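Local coordinates for 5-carboxyvanillate decarboxylase (Sphingomonas paucimobilis, PDB 4NI8), which probably catalyses the metal-dependent removal of a carboxylate group from the aromatic ring of 5-carboxyvanillate, using manganese held at the mouth of an amidohydrolase-type barrel, at residues 3-8 and 326-331; 168-173 and 222-227; 268-273 and 293-298. All coordinates share one frame; numbering follows the deposited sequence.

Interaction 1: residues 3-8 and 326-331; sequences RLIATE and GNAARI. With MN (manganese (II) ion), chain I.
T7 and I5 meet the helix through methyl groups, and both reach the same small residue, A328. The CB of A328 sits 3.6 Å from T7 CG2 and 4.0 Å from I5 CG2, so a single methyl lies against the branches of two residues that project from one side of the strand. At the next helix residue, I5 CD1 approaches A329 CB at 4.3 Å. The same I5 methyl lies 4.0 Å above the plane of the R3 guanidinium, over its centre, while R3 NH1 only brushes A329 CB.

No hydrogen bond crosses between the two segments; the polar ends find other partners. R3 forms salt bridges with D70 and the terminal carboxylate of T335. With chi1 at 55°, T7 OG1 lies between its backbone N and carbonyl carbon, where it is hydrogen-bonded to W294 O. On the helix, R330 NH1 gives N327 OD1 a straight bond of 3.1 Å, with the oxygen nearly in the guanidinium plane.

E8 binds the metal: its extended chain, CG anti to the backbone N (chi1 -161°), carries OE2 to manganese at 2.1 Å.

Strand 5-11 lies beside strand 71-76, and helix 317-331, which also packs against M293 and A268, covers the end of the barrel remote from the metal.

Interaction 2: residues 168-173 and 222-227; sequences GLALYI and KIVLGH. With 1WB (5-methoxybenzene-1,3-dicarboxylic acid), chain J.
V224 and Y172 make the apolar centre of this strand pair. The CG1 methyl of V224 stands over one face of the Y172 ring in a CH-pi contact, 3.8 Å from the ring centroid and 18° off its normal, displaced toward the CD2 and CE2 side. The tyrosine ring is laid across its neighbour in this way because CG is anti to the backbone N (chi1 -158°). The other face of the sheet is aliphatic: L171 and I223 run side by side, pointing the same way, with CB of L171 4.0 Å from CD1 of I223, and I173 CD1 crosses to I223 CG2 at 3.8 Å. L225 adds its CD2 methyl beside I173. Helix 197-211 covers this layer, touching I173 and L225.

Three backbone bonds join the strands. L171 N reaches K222 O almost linearly (172° at the hydrogen, 2.9 Å), V224 N reaches L171 O from above the carbonyl plane, and I173 N approaches V224 O nearly along its C=O axis. Water extends the ladder at either end, linking L169 O to K222 N and I173 O to G226 N.

At the polar edge, the Y172 hydroxyl lies 3.4 Å from G226 CA, an approach the absence of a side chain there permits, and is hydrogen-bonded to E8 and T270. H227 presents its ring edge to the ligand, NE2 making a weak, bent bond of 3.1 Å to 1WB O11; the same N-H is shared with D297 OD2, and R238 of the second subunit packs against this histidine.

Two adjacent parallel strands joined through intervening helices form a beta-alpha-beta unit of the (beta/alpha)8 barrel, with ligand binding at the carboxyl ends of the strands.

Interaction 3: residues 268-273 and 293-298; sequences AITTSG and MWAIDY. With MN (manganese (II) ion), chain I; 1WB (5-methoxybenzene-1,3-dicarboxylic acid), chain J.
The carbonyl oxygen of M293 accepts a hydrogen bond from T271 N at 2.9 Å, and T270 CA lies 3.0 Å from it in a CA-H...O contact. In return M293 N donates to I269 O at 2.8 Å, so the backbone of residue 293 is held on both sides of T270. The M293 side chain bends at chi3 (-80°), bringing CE to A268 CB at 3.9 Å and beside T270 CG2.

Past this short parallel bridge the two chains continue side by side as loops, as expected at the carboxyl ends of strands seven and eight of a (beta/alpha)8 barrel, where the active site lies. Side chains and water now take over from backbone pairing. T271 OG1, held between its own N and carbonyl carbon, accepts a weak bond from A295 N and shares a water with the carbonyls of T271 and A295. A second water spans G273 N and I296 O.

S272 CB lies against A295 CB (3.9 Å) and D297 OD2 (3.7 Å). D297 splits its carboxylate: OD1 binds manganese at 2.2 Å, whereas OD2 receives a hydrogen bond from H227 NE2 and lies 2.9 Å from O11 of the ligand, itself a ligand of the same metal ion.

The three contacts illustrate how a barrel brings residues distant in sequence to one metal. Interaction 1 supplies E8 and interaction 3 supplies D297, two manganese ligands; H174, just beyond 168-173, is a third. Interactions 2 and 3 each probably give a hydrogen bond that would help fix the E8 carboxylate: E8 OE1 lies 2.5 Å from Y172 OH and 2.6 Å from S272 OG. The network continues between interactions 2 and 3, where Y172 OH is 2.8 Å from T270 OG1 and H227 N is 2.8 Å from S272 OG. The bound 1WB (5-methoxybenzene-1,3-dicarboxylic acid) touches E8, H227 and D297, residues of all three contacts, and its carboxylate completes the metal coordination together with two waters.

Interaction 1: residues 3-8 and 326-331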
loop_
_atom_site.group_PDB
_atom_site.type_symbol
_atom_site.label_atom_id
_atom_site.label_comp_id
_atom_site.label_asym_id
_atom_site.label_seq_id
_atom_site.Cartn_x
_atom_site.Cartn_y
_atom_site.Cartn_z
ATOM N N ARG A 3 24.642 20.142 2.423
ATOM C CA ARG A 3 24.054 20.602 1.157
ATOM C C ARG A 3 22.684 19.972 0.950
ATOM O O ARG A 3 22.557 18.760 0.762
ATOM C CB ARG A 3 24.947 20.327 -0.067
ATOM C CG ARG A 3 24.300 20.844 -1.362
ATOM C CD ARG A 3 25.123 20.582 -2.622
ATOM N NE ARG A 3 24.743 21.479 -3.716
ATOM C CZ ARG A 3 25.071 21.282 -4.993
ATOM N NH1 ARG A 3 25.765 20.203 -5.342
ATOM N NH2 ARG A 3 24.696 22.155 -5.927
ATOM N N LEU A 4 21.651 20.802 1.003
ATOM C CA LEU A 4 20.276 20.325 0.910
ATOM C C LEU A 4 19.640 20.609 -0.450
ATOM O O LEU A 4 19.412 21.769 -0.817
ATOM C CB LEU A 4 19.445 20.981 2.013
ATOM C CG LEU A 4 19.701 20.454 3.426
ATOM C CD1 LEU A 4 19.240 21.460 4.476
ATOM C CD2 LEU A 4 18.994 19.136 3.624
ATOM N N ILE A 5 19.355 19.539 -1.188
ATOM C CA ILE A 5 18.631 19.626 -2.447
ATOM C C ILE A 5 17.263 18.944 -2.311
ATOM O O ILE A 5 17.180 17.723 -2.274
ATOM C CB ILE A 5 19.433 18.953 -3.580
ATOM C CG1 ILE A 5 20.790 19.647 -3.751
ATOM C CG2 ILE A 5 18.647 18.979 -4.877
ATOM C CD1 ILE A 5 21.711 18.996 -4.778
ATOM N N ALA A 6 16.194 19.734 -2.236
ATOM C CA ALA A 6 14.845 19.190 -2.078
ATOM C C ALA A 6 14.295 18.717 -3.436
ATOM O O ALA A 6 14.271 19.480 -4.402
ATOM C CB ALA A 6 13.946 20.254 -1.477
ATOM N N THR A 7 13.857 17.466 -3.516
ATOM C CA THR A 7 13.597 16.872 -4.831
ATOM C C THR A 7 12.135 16.742 -5.290
ATOM O O THR A 7 11.891 16.253 -6.394
ATOM C CB THR A 7 14.255 15.476 -4.959
ATOM O OG1 THR A 7 13.814 14.635 -3.886
ATOM C CG2 THR A 7 15.777 15.589 -4.912
ATOM N N GLU A 8 11.167 17.154 -4.472
ATOM C CA GLU A 8 9.764 17.077 -4.893
ATOM C C GLU A 8 9.016 18.389 -4.657
ATOM O O GLU A 8 8.019 18.428 -3.943
ATOM C CB GLU A 8 9.021 15.930 -4.190
ATOM C CG GLU A 8 7.742 15.537 -4.930
ATOM C CD GLU A 8 6.907 14.506 -4.196
ATOM O OE1 GLU A 8 7.406 13.378 -3.965
ATOM O OE2 GLU A 8 5.748 14.822 -3.870
ATOM N N GLY A 326 23.556 14.606 -2.153
ATOM C CA GLY A 326 24.521 13.954 -3.021
ATOM C C GLY A 326 23.888 13.028 -4.044
ATOM O O GLY A 326 24.271 13.030 -5.216
ATOM N N ASN A 327 22.918 12.228 -3.612
ATOM C CA ASN A 327 22.248 11.317 -4.537
ATOM C C ASN A 327 21.460 12.087 -5.585
ATOM O O ASN A 327 21.432 11.712 -6.748
ATOM C CB ASN A 327 21.311 10.354 -3.785
ATOM C CG ASN A 327 22.061 9.382 -2.892
ATOM O OD1 ASN A 327 23.218 9.036 -3.158
ATOM N ND2 ASN A 327 21.401 8.931 -1.824
ATOM N N ALA A 328 20.804 13.168 -5.169
ATOM C CA ALA A 328 20.032 13.993 -6.099
ATOM C C ALA A 328 20.952 14.617 -7.141
ATOM O O ALA A 328 20.607 14.689 -8.321
ATOM C CB ALA A 328 19.270 15.094 -5.349
ATOM N N ALA A 329 22.117 15.079 -6.702
ATOM C CA ALA A 329 23.068 15.694 -7.632
ATOM C C ALA A 329 23.511 14.702 -8.706
ATOM O O ALA A 329 23.688 15.080 -9.865
ATOM C CB ALA A 329 24.269 16.270 -6.886
ATOM N N ARG A 330 23.694 13.444 -8.320
ATOM C CA ARG A 330 23.974 12.390 -9.290
ATOM C C ARG A 330 22.781 12.081 -10.199
ATOM O O ARG A 330 22.895 12.118 -11.423
ATOM C CB ARG A 330 24.431 11.107 -8.579
ATOM C CG ARG A 330 24.694 9.939 -9.521
ATOM C CD ARG A 330 25.002 8.645 -8.765
ATOM N NE ARG A 330 23.802 8.047 -8.176
ATOM C CZ ARG A 330 23.511 8.087 -6.882
ATOM N NH1 ARG A 330 24.337 8.684 -6.042
ATOM N NH2 ARG A 330 22.400 7.526 -6.429
ATOM N N ILE A 331 21.641 11.759 -9.597
ATOM C CA ILE A 331 20.495 11.262 -10.351
ATOM C C ILE A 331 19.915 12.340 -11.249
ATOM O O ILE A 331 19.477 12.058 -12.371
ATOM C CB ILE A 331 19.421 10.690 -9.400
ATOM C CG1 ILE A 331 19.939 9.392 -8.791
ATOM C CG2 ILE A 331 18.076 10.465 -10.122
ATOM C CD1 ILE A 331 19.090 8.864 -7.662
HETATM MN MN MN I . 4.215 16.245 -4.172
HETATM O O HOH W 1 5.099 17.896 -5.385
HETATM O O HOH W 2 2.673 17.593 -4.455
#

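Interaction 2: residues 168-173 and 222-227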
loop_
_atom_site.group_PDB
_atom_site.type_symbol
_atom_site.label_atom_id
_atom_site.label_comp_id
_atom_site.label_asym_id
_atom_site.label_seq_id
_atom_site.Cartn_x
_atom_site.Cartn_y
_atom_site.Cartn_z
ATOM N N GLY A 168 18.387 9.350 -21.028
ATOM C CA GLY A 168 19.190 9.253 -19.817
ATOM C C GLY A 168 18.622 10.026 -18.636
ATOM O O GLY A 168 19.193 10.007 -17.541
ATOM N N LEU A 169 17.495 10.704 -18.846
ATOM C CA LEU A 169 16.830 11.440 -17.765
ATOM C C LEU A 169 16.027 10.511 -16.859
ATOM O O LEU A 169 15.310 9.641 -17.343
ATOM C CB LEU A 169 15.854 12.478 -18.339
ATOM C CG LEU A 169 16.477 13.593 -19.192
ATOM C CD1 LEU A 169 15.401 14.570 -19.649
ATOM C CD2 LEU A 169 17.559 14.301 -18.412
ATOM N N ALA A 170 16.132 10.715 -15.549
ATOM C CA ALA A 170 15.302 9.994 -14.591
ATOM C C ALA A 170 13.884 10.535 -14.654
ATOM O O ALA A 170 13.686 11.728 -14.857
ATOM C CB ALA A 170 15.854 10.164 -13.169
ATOM N N LEU A 171 12.907 9.659 -14.437
ATOM C CA LEU A 171 11.492 10.036 -14.429
ATOM C C LEU A 171 10.926 9.911 -13.023
ATOM O O LEU A 171 10.827 8.821 -12.469
ATOM C CB LEU A 171 10.675 9.140 -15.365
ATOM C CG LEU A 171 9.152 9.330 -15.301
ATOM C CD1 LEU A 171 8.742 10.721 -15.839
ATOM C CD2 LEU A 171 8.425 8.215 -16.075
ATOM N N TYR A 172 10.547 11.043 -12.451
ATOM C CA TYR A 172 9.895 11.063 -11.152
ATOM C C TYR A 172 8.422 10.796 -11.417
ATOM O O TYR A 172 7.759 11.591 -12.088
ATOM C CB TYR A 172 10.056 12.456 -10.546
ATOM C CG TYR A 172 9.924 12.540 -9.040
ATOM C CD1 TYR A 172 8.807 12.028 -8.376
ATOM C CD2 TYR A 172 10.926 13.122 -8.281
ATOM C CE1 TYR A 172 8.697 12.108 -6.986
ATOM C CE2 TYR A 172 10.831 13.208 -6.901
ATOM C CZ TYR A 172 9.716 12.690 -6.258
ATOM O OH TYR A 172 9.612 12.781 -4.889
ATOM N N ILE A 173 7.908 9.672 -10.922
ATOM C CA ILE A 173 6.481 9.409 -11.059
ATOM C C ILE A 173 5.797 9.873 -9.776
ATOM O O ILE A 173 5.810 9.175 -8.749
ATOM C CB ILE A 173 6.170 7.922 -11.341
ATOM C CG1 ILE A 173 6.779 7.497 -12.682
ATOM C CG2 ILE A 173 4.658 7.690 -11.351
ATOM C CD1 ILE A 173 6.517 6.026 -13.068
ATOM N N LYS A 222 15.506 4.953 -15.210
ATOM C CA LYS A 222 15.565 5.289 -13.794
ATOM C C LYS A 222 14.251 5.960 -13.407
ATOM O O LYS A 222 13.854 6.957 -14.008
ATOM C CB LYS A 222 16.737 6.220 -13.481
ATOM C CG LYS A 222 16.862 6.560 -11.991
ATOM C CD LYS A 222 17.375 5.362 -11.182
ATOM C CE LYS A 222 18.861 5.115 -11.458
ATOM N NZ LYS A 222 19.343 3.755 -11.052
ATOM N N ILE A 223 13.584 5.398 -12.407
ATOM C CA ILE A 223 12.298 5.904 -11.940
ATOM C C ILE A 223 12.456 6.380 -10.503
ATOM O O ILE A 223 13.125 5.729 -9.714
ATOM C CB ILE A 223 11.233 4.786 -11.977
ATOM C CG1 ILE A 223 11.120 4.190 -13.392
ATOM C CG2 ILE A 223 9.858 5.300 -11.486
ATOM C CD1 ILE A 223 10.716 5.197 -14.485
ATOM N N VAL A 224 11.858 7.520 -10.162
ATOM C CA VAL A 224 11.925 8.013 -8.789
ATOM C C VAL A 224 10.516 8.091 -8.215
ATOM O O VAL A 224 9.601 8.592 -8.874
ATOM C CB VAL A 224 12.605 9.392 -8.717
ATOM C CG1 VAL A 224 12.529 9.963 -7.287
ATOM C CG2 VAL A 224 14.055 9.281 -9.174
ATOM N N LEU A 225 10.347 7.554 -7.008
ATOM C CA LEU A 225 9.075 7.596 -6.291
ATOM C C LEU A 225 9.223 8.346 -4.969
ATOM O O LEU A 225 10.130 8.045 -4.174
ATOM C CB LEU A 225 8.574 6.173 -6.002
ATOM C CG LEU A 225 8.253 5.269 -7.189
ATOM C CD1 LEU A 225 7.899 3.878 -6.671
ATOM C CD2 LEU A 225 7.094 5.865 -7.974
ATOM N N GLY A 226 8.329 9.304 -4.723
ATOM C CA GLY A 226 8.304 10.029 -3.464
ATOM C C GLY A 226 7.619 9.248 -2.351
ATOM O O GLY A 226 7.330 8.057 -2.493
ATOM N N HIS A 227 7.410 9.916 -1.222
ATOM C CA HIS A 227 6.656 9.346 -0.108
ATOM C C HIS A 227 7.227 8.006 0.324
ATOM O O HIS A 227 6.514 7.021 0.491
ATOM C CB HIS A 227 5.167 9.335 -0.476
ATOM C CG HIS A 227 4.761 10.593 -1.181
ATOM N ND1 HIS A 227 4.501 10.635 -2.534
ATOM C CD2 HIS A 227 4.688 11.875 -0.743
ATOM C CE1 HIS A 227 4.244 11.881 -2.892
ATOM N NE2 HIS A 227 4.349 12.653 -1.823
HETATM C C1 1WB J . -1.273 17.380 -2.110
HETATM C CO1 1WB J . -0.208 16.566 -1.688
HETATM C CO2 1WB J . -1.357 17.779 -3.443
HETATM C CM1 1WB J . 0.754 16.177 -2.602
HETATM C CM2 1WB J . -0.369 17.375 -4.364
HETATM O OM 1WB J . -0.404 17.747 -5.676
HETATM C CZ 1WB J . 0.680 16.570 -3.942
HETATM C CC 1WB J . -2.284 17.793 -1.122
HETATM C CV 1WB J . -1.528 18.402 -6.206
HETATM O O1 1WB J . -1.967 17.846 0.096
HETATM O O2 1WB J . -3.455 18.091 -1.501
HETATM C CCC 1WB J . 1.800 15.184 -2.218
HETATM O O11 1WB J . 2.769 15.030 -2.996
HETATM O O22 1WB J . 1.680 14.557 -1.149
HETATM O O HOH W 3 15.754 6.975 -17.377
HETATM O O HOH W 4 5.831 9.587 -5.985
#

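Interaction 3: residues 268-273 and 293-298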
loop_
_atom_site.group_PDB
_atom_site.type_symbol
_atom_site.label_atom_id
_atom_site.label_comp_id
_atom_site.label_asym_id
_atom_site.label_seq_id
_atom_site.Cartn_x
_atom_site.Cartn_y
_atom_site.Cartn_z
ATOM N N ALA A 268 14.744 4.795 -7.471
ATOM C CA ALA A 268 15.252 5.457 -6.276
ATOM C C ALA A 268 14.056 6.100 -5.594
ATOM O O ALA A 268 12.980 6.213 -6.190
ATOM C CB ALA A 268 16.324 6.503 -6.637
ATOM N N ILE A 269 14.203 6.484 -4.331
ATOM C CA ILE A 269 13.045 7.018 -3.623
ATOM C C ILE A 269 13.359 8.362 -2.988
ATOM O O ILE A 269 14.527 8.732 -2.841
ATOM C CB ILE A 269 12.500 6.039 -2.551
ATOM C CG1 ILE A 269 13.420 5.988 -1.326
ATOM C CG2 ILE A 269 12.300 4.635 -3.147
ATOM C CD1 ILE A 269 12.797 5.195 -0.149
ATOM N N THR A 270 12.317 9.106 -2.641
ATOM C CA THR A 270 12.509 10.303 -1.826
ATOM C C THR A 270 11.676 10.255 -0.556
ATOM O O THR A 270 10.744 9.454 -0.447
ATOM C CB THR A 270 12.206 11.619 -2.562
ATOM O OG1 THR A 270 10.804 11.900 -2.493
ATOM C CG2 THR A 270 12.667 11.560 -4.023
ATOM N N THR A 271 12.005 11.126 0.398
ATOM C CA THR A 271 11.363 11.126 1.713
ATOM C C THR A 271 10.178 12.092 1.814
ATOM O O THR A 271 9.697 12.372 2.917
ATOM C CB THR A 271 12.372 11.501 2.827
ATOM O OG1 THR A 271 12.836 12.845 2.634
ATOM C CG2 THR A 271 13.583 10.556 2.810
ATOM N N SER A 272 9.715 12.603 0.674
ATOM C CA SER A 272 8.642 13.598 0.677
ATOM C C SER A 272 7.460 13.117 1.503
ATOM O O SER A 272 6.974 12.015 1.296
ATOM C CB SER A 272 8.182 13.900 -0.750
ATOM O OG SER A 272 7.854 12.706 -1.444
ATOM N N GLY A 273 7.015 13.929 2.460
ATOM C CA GLY A 273 5.820 13.588 3.222
ATOM C C GLY A 273 5.935 12.419 4.178
ATOM O O GLY A 273 4.926 11.948 4.716
ATOM N N MET A 293 16.636 9.793 -1.348
ATOM C CA MET A 293 16.851 11.237 -1.460
ATOM C C MET A 293 15.898 12.001 -0.570
ATOM O O MET A 293 14.772 11.570 -0.324
ATOM C CB MET A 293 16.661 11.691 -2.913
ATOM C CG MET A 293 17.723 11.159 -3.878
ATOM S SD MET A 293 17.364 11.625 -5.595
ATOM C CE MET A 293 16.124 10.390 -5.982
ATOM N N TRP A 294 16.334 13.165 -0.112
ATOM C CA TRP A 294 15.481 14.031 0.685
ATOM C C TRP A 294 14.604 14.921 -0.187
ATOM O O TRP A 294 14.969 15.275 -1.316
ATOM C CB TRP A 294 16.366 14.876 1.601
ATOM C CG TRP A 294 15.652 15.914 2.424
ATOM C CD1 TRP A 294 14.880 15.693 3.531
ATOM C CD2 TRP A 294 15.679 17.331 2.220
ATOM N NE1 TRP A 294 14.416 16.896 4.023
ATOM C CE2 TRP A 294 14.901 17.916 3.242
ATOM C CE3 TRP A 294 16.288 18.166 1.271
ATOM C CZ2 TRP A 294 14.705 19.300 3.342
ATOM C CZ3 TRP A 294 16.093 19.544 1.371
ATOM C CH2 TRP A 294 15.312 20.095 2.400
ATOM N N ALA A 295 13.431 15.258 0.337
ATOM C CA ALA A 295 12.529 16.211 -0.308
ATOM C C ALA A 295 11.678 16.887 0.751
ATOM O O ALA A 295 11.633 16.440 1.900
ATOM C CB ALA A 295 11.647 15.513 -1.346
ATOM N N ILE A 296 11.018 17.974 0.369
ATOM C CA ILE A 296 10.124 18.692 1.264
ATOM C C ILE A 296 8.665 18.458 0.896
ATOM O O ILE A 296 7.832 18.284 1.780
ATOM C CB ILE A 296 10.383 20.219 1.213
ATOM C CG1 ILE A 296 11.814 20.538 1.653
ATOM C CG2 ILE A 296 9.397 20.974 2.106
ATOM C CD1 ILE A 296 12.277 21.934 1.225
ATOM N N ASP A 297 8.374 18.458 -0.406
ATOM C CA ASP A 297 6.998 18.464 -0.916
ATOM C C ASP A 297 6.350 19.839 -0.703
ATOM O O ASP A 297 5.146 19.945 -0.455
ATOM C CB ASP A 297 6.143 17.347 -0.279
ATOM C CG ASP A 297 5.265 16.630 -1.282
ATOM O OD1 ASP A 297 4.988 17.204 -2.359
ATOM O OD2 ASP A 297 4.852 15.479 -0.983
ATOM N N TYR A 298 7.158 20.887 -0.834
ATOM C CA TYR A 298 6.670 22.260 -0.773
ATOM C C TYR A 298 5.854 22.520 -2.035
ATOM O O TYR A 298 6.205 22.019 -3.104
ATOM C CB TYR A 298 7.868 23.218 -0.727
ATOM C CG TYR A 298 7.501 24.671 -0.591
ATOM C CD1 TYR A 298 7.253 25.238 0.657
ATOM C CD2 TYR A 298 7.386 25.481 -1.721
ATOM C CE1 TYR A 298 6.917 26.577 0.779
ATOM C CE2 TYR A 298 7.050 26.818 -1.607
ATOM C CZ TYR A 298 6.821 27.362 -0.361
ATOM O OH TYR A 298 6.485 28.700 -0.263
HETATM MN MN MN I . 4.215 16.245 -4.172
HETATM C C1 1WB J . -1.273 17.380 -2.110
HETATM C CO1 1WB J . -0.208 16.566 -1.688
HETATM C CO2 1WB J . -1.357 17.779 -3.443
HETATM C CM1 1WB J . 0.754 16.177 -2.602
HETATM C CM2 1WB J . -0.369 17.375 -4.364
HETATM O OM 1WB J . -0.404 17.747 -5.676
HETATM C CZ 1WB J . 0.680 16.570 -3.942
HETATM C CC 1WB J . -2.284 17.793 -1.122
HETATM C CV 1WB J . -1.528 18.402 -6.206
HETATM O O1 1WB J . -1.967 17.846 0.096
HETATM O O2 1WB J . -3.455 18.091 -1.501
HETATM C CCC 1WB J . 1.800 15.184 -2.218
HETATM O O11 1WB J . 2.769 15.030 -2.996
HETATM O O22 1WB J . 1.680 14.557 -1.149
HETATM O O HOH W 5 11.269 14.710 4.011
HETATM O O HOH W 6 8.359 16.159 3.582
HETATM O O HOH W 2 2.673 17.593 -4.455
HETATM O O HOH W 1 5.099 17.896 -5.385
#